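PDB 3BKN: bacterioferritin from Mycobacterium smegmatis str. MC2 155, which probably stores iron, oxidising Fe(2+) with dioxygen at a ferroxidase centre and laying down the ferric mineral inside a hollow shell of 24 subunits. Local coordinates for residues F49-H54 with E128-Y133. Residues are numbered along the deposited sequence; the frame is centred on the assembly and turned at random.
Sequences FEEMRH and ETHIDY. With ZN (zinc ion), chain N; ZN (zinc ion), chain M; HEM (protoporphyrin IX containing Fe), chain T.
H130 points its imidazole ring from helix 114-144 at helix 38-64, where the ring edge meets two consecutive glutamates, E50 and E51. Its two nitrogens do different work. H130 ND1 binds one zinc ion at 2.1 Å, and E51 OE2 reaches the same metal at 2.0 Å, so the helices are joined through the ion. Past CE1, H130 NE2 donates a weak hydrogen bond to E50 OE1, long at 3.4 Å but nearly straight (167°). The E50 carboxylate, carried out to H130 NE2 by a chain extended beyond CG, is turned 64° from the imidazole plane. Rotation of the ring would be limited mainly by the metal bond, the weak one adding little.

E51 is bent at CB-CG (chi2 -52°), which lays its carboxylate across the two metals, one oxygen to each. E51 OE1 takes the second zinc ion at 1.9 Å, and H54, one turn further along the helix, binds that ion through ND1 at 2.0 Å. This is the di-nuclear site of the ferritin four-helix bundle, here occupied by zinc, with E51 as a bridging carboxylate. E127 bridges too, while E18 completes the H54 side and E94 the H130 side. Behind H54, D126 accepts a hydrogen bond from NE2, a second-shell contact that orients the ring. E50 O sits against one face of the H54 ring, displaced toward its rim.

The same short piece of helix 38-64 also serves the heme: M52 SD ligates its iron at 2.4 Å, and M52 of a neighbouring subunit supplies another sulfur ligand to that iron.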
loop_
_atom_site.group_PDB
_atom_site.type_symbol
_atom_site.label_atom_id
_atom_site.label_comp_id
_atom_site.label_asym_id
_atom_site.label_seq_id
_atom_site.Cartn_x
_atom_site.Cartn_y
_atom_site.Cartn_z
ATOM N N PHE A 49 -7.069 37.293 -16.276
ATOM C CA PHE A 49 -6.073 36.334 -16.750
ATOM C C PHE A 49 -6.416 35.824 -18.151
ATOM O O PHE A 49 -5.540 35.586 -18.970
ATOM C CB PHE A 49 -5.896 35.193 -15.771
ATOM C CG PHE A 49 -5.307 35.597 -14.475
ATOM C CD1 PHE A 49 -4.268 36.479 -14.416
ATOM C CD2 PHE A 49 -5.756 35.047 -13.295
ATOM C CE1 PHE A 49 -3.695 36.843 -13.203
ATOM C CE2 PHE A 49 -5.182 35.412 -12.076
ATOM C CZ PHE A 49 -4.137 36.324 -12.053
ATOM N N GLU A 50 -7.699 35.679 -18.428
ATOM C CA GLU A 50 -8.127 35.297 -19.756
ATOM C C GLU A 50 -7.710 36.344 -20.756
ATOM O O GLU A 50 -7.308 35.982 -21.840
ATOM C CB GLU A 50 -9.642 35.045 -19.830
ATOM C CG GLU A 50 -9.954 33.602 -20.336
ATOM C CD GLU A 50 -11.383 33.396 -20.810
ATOM O OE1 GLU A 50 -12.268 33.140 -19.943
ATOM O OE2 GLU A 50 -11.596 33.460 -22.049
ATOM N N GLU A 51 -7.764 37.626 -20.395
ATOM C CA GLU A 51 -7.266 38.652 -21.279
ATOM C C GLU A 51 -5.780 38.573 -21.437
ATOM O O GLU A 51 -5.285 38.760 -22.537
ATOM C CB GLU A 51 -7.656 40.036 -20.840
ATOM C CG GLU A 51 -9.108 40.235 -20.776
ATOM C CD GLU A 51 -9.876 39.847 -22.037
ATOM O OE1 GLU A 51 -9.262 39.527 -23.079
ATOM O OE2 GLU A 51 -11.125 39.837 -21.984
ATOM N N MET A 52 -5.060 38.314 -20.348
ATOM C CA MET A 52 -3.616 38.124 -20.447
ATOM C C MET A 52 -3.272 37.018 -21.449
ATOM O O MET A 52 -2.362 37.186 -22.270
ATOM C CB MET A 52 -3.010 37.812 -19.099
ATOM C CG MET A 52 -2.995 38.970 -18.149
ATOM S SD MET A 52 -2.440 38.513 -16.481
ATOM C CE MET A 52 -3.559 39.542 -15.501
ATOM N N ARG A 53 -4.010 35.906 -21.409
ATOM C CA ARG A 53 -3.806 34.842 -22.387
ATOM C C ARG A 53 -4.099 35.298 -23.827
ATOM O O ARG A 53 -3.312 34.987 -24.743
ATOM C CB ARG A 53 -4.550 33.578 -22.000
ATOM C CG ARG A 53 -3.990 32.941 -20.738
ATOM C CD ARG A 53 -4.770 31.694 -20.269
ATOM N NE ARG A 53 -5.990 32.094 -19.586
ATOM C CZ ARG A 53 -6.958 31.273 -19.218
ATOM N NH1 ARG A 53 -6.863 29.970 -19.446
ATOM N NH2 ARG A 53 -8.031 31.760 -18.615
ATOM N N HIS A 54 -5.176 36.065 -24.032
ATOM C CA HIS A 54 -5.472 36.621 -25.338
ATOM C C HIS A 54 -4.312 37.477 -25.891
ATOM O O HIS A 54 -3.880 37.306 -27.053
ATOM C CB HIS A 54 -6.722 37.455 -25.249
ATOM C CG HIS A 54 -7.953 36.651 -25.088
ATOM N ND1 HIS A 54 -9.190 37.218 -24.861
ATOM C CD2 HIS A 54 -8.139 35.308 -25.083
ATOM C CE1 HIS A 54 -10.091 36.257 -24.780
ATOM N NE2 HIS A 54 -9.475 35.088 -24.895
ATOM N N GLU A 128 -17.614 36.694 -26.468
ATOM C CA GLU A 128 -19.085 36.619 -26.481
ATOM C C GLU A 128 -19.524 35.999 -25.166
ATOM O O GLU A 128 -20.515 36.403 -24.583
ATOM C CB GLU A 128 -19.614 35.827 -27.668
ATOM C CG GLU A 128 -19.496 36.541 -28.999
ATOM C CD GLU A 128 -20.192 35.813 -30.185
ATOM O OE1 GLU A 128 -21.276 35.209 -29.989
ATOM O OE2 GLU A 128 -19.691 35.875 -31.342
ATOM N N THR A 129 -18.750 35.066 -24.650
ATOM C CA THR A 129 -19.051 34.508 -23.356
ATOM C C THR A 129 -18.934 35.526 -22.194
ATOM O O THR A 129 -19.777 35.519 -21.283
ATOM C CB THR A 129 -18.239 33.209 -23.155
ATOM O OG1 THR A 129 -18.791 32.221 -24.031
ATOM C CG2 THR A 129 -18.310 32.680 -21.715
ATOM N N HIS A 130 -17.929 36.402 -22.244
ATOM C CA HIS A 130 -17.790 37.464 -21.262
ATOM C C HIS A 130 -19.002 38.360 -21.368
ATOM O O HIS A 130 -19.589 38.701 -20.357
ATOM C CB HIS A 130 -16.508 38.304 -21.414
ATOM C CG HIS A 130 -15.221 37.577 -21.100
ATOM N ND1 HIS A 130 -13.971 38.140 -21.319
ATOM C CD2 HIS A 130 -14.981 36.324 -20.624
ATOM C CE1 HIS A 130 -13.024 37.277 -20.979
ATOM N NE2 HIS A 130 -13.608 36.162 -20.566
ATOM N N ILE A 131 -19.405 38.715 -22.580
ATOM C CA ILE A 131 -20.591 39.555 -22.772
ATOM C C ILE A 131 -21.821 38.923 -22.173
ATOM O O ILE A 131 -22.592 39.592 -21.528
ATOM C CB ILE A 131 -20.862 39.892 -24.278
ATOM C CG1 ILE A 131 -19.773 40.834 -24.804
ATOM C CG2 ILE A 131 -22.257 40.509 -24.478
ATOM C CD1 ILE A 131 -19.619 40.812 -26.289
ATOM N N ASP A 132 -22.014 37.634 -22.403
ATOM C CA ASP A 132 -23.132 36.916 -21.831
ATOM C C ASP A 132 -23.113 37.002 -20.304
ATOM O O ASP A 132 -24.142 37.333 -19.688
ATOM C CB ASP A 132 -23.098 35.452 -22.273
ATOM C CG ASP A 132 -24.346 34.685 -21.843
ATOM O OD1 ASP A 132 -25.462 35.246 -22.015
ATOM O OD2 ASP A 132 -24.215 33.538 -21.327
ATOM N N TYR A 133 -21.947 36.738 -19.686
ATOM C CA TYR A 133 -21.846 36.804 -18.239
ATOM C C TYR A 133 -22.240 38.203 -17.731
ATOM O O TYR A 133 -23.076 38.345 -16.843
ATOM C CB TYR A 133 -20.454 36.386 -17.780
ATOM C CG TYR A 133 -20.160 36.846 -16.376
ATOM C CD1 TYR A 133 -20.806 36.261 -15.270
ATOM C CD2 TYR A 133 -19.268 37.914 -16.142
ATOM C CE1 TYR A 133 -20.520 36.703 -13.957
ATOM C CE2 TYR A 133 -18.981 38.352 -14.849
ATOM C CZ TYR A 133 -19.611 37.753 -13.766
ATOM O OH TYR A 133 -19.363 38.245 -12.513
HETATM ZN ZN ZN N . -12.971 39.398 -22.720
HETATM ZN ZN ZN M . -9.814 39.137 -24.911
HETATM C CHA HEM T . -0.055 36.096 -14.690
HETATM C CHB HEM T . -0.837 40.555 -12.899
HETATM C CHC HEM T . -0.188 42.368 -17.329
HETATM C CHD HEM T . 0.434 37.918 -19.195
HETATM C C1A HEM T . -0.283 37.185 -13.738
HETATM C C2A HEM T . -0.443 36.939 -12.310
HETATM C C3A HEM T . -0.675 38.274 -11.790
HETATM C C4A HEM T . -0.623 39.115 -12.985
HETATM C CMA HEM T . -0.917 38.701 -10.378
HETATM C CAA HEM T . -0.371 35.634 -11.573
HETATM C CBA HEM T . 0.796 34.841 -12.144
HETATM C CGA HEM T . 1.780 34.383 -11.093
HETATM O O1A HEM T . 2.600 35.204 -10.639
HETATM O O2A HEM T . 1.751 33.189 -10.734
HETATM C C1B HEM T . -0.756 41.504 -13.995
HETATM C C2B HEM T . -0.906 42.943 -13.774
HETATM C C3B HEM T . -0.693 43.394 -15.131
HETATM C C4B HEM T . -0.457 42.285 -15.904
HETATM C CMB HEM T . -1.189 43.701 -12.514
HETATM C CAB HEM T . -0.735 44.794 -15.586
HETATM C CBB HEM T . -1.630 45.172 -16.480
HETATM C C1C HEM T . 0.078 41.313 -18.290
HETATM C C2C HEM T . 0.327 41.600 -19.708
HETATM C C3C HEM T . 0.519 40.280 -20.254
HETATM C C4C HEM T . 0.366 39.376 -19.105
HETATM C CMC HEM T . 0.387 42.883 -20.471
HETATM C CAC HEM T . 0.803 40.024 -21.678
HETATM C CBC HEM T . 0.702 38.810 -22.134
HETATM C C1D HEM T . 0.312 36.984 -18.083
HETATM C C2D HEM T . 0.464 35.555 -18.272
HETATM C C3D HEM T . 0.318 35.071 -16.908
HETATM C C4D HEM T . 0.109 36.192 -16.152
HETATM C CMD HEM T . 0.711 34.813 -19.555
HETATM C CAD HEM T . 0.360 33.654 -16.431
HETATM C CBD HEM T . -0.528 32.831 -17.348
HETATM C CGD HEM T . -1.744 32.302 -16.637
HETATM O O1D HEM T . -2.865 32.600 -17.085
HETATM O O2D HEM T . -1.583 31.579 -15.643
HETATM N NA HEM T . -0.398 38.462 -14.131
HETATM N NB HEM T . -0.482 41.137 -15.252
HETATM N NC HEM T . 0.099 40.023 -17.949
HETATM N ND HEM T . 0.118 37.358 -16.814
HETATM FE FE HEM T . -0.193 39.235 -16.040
#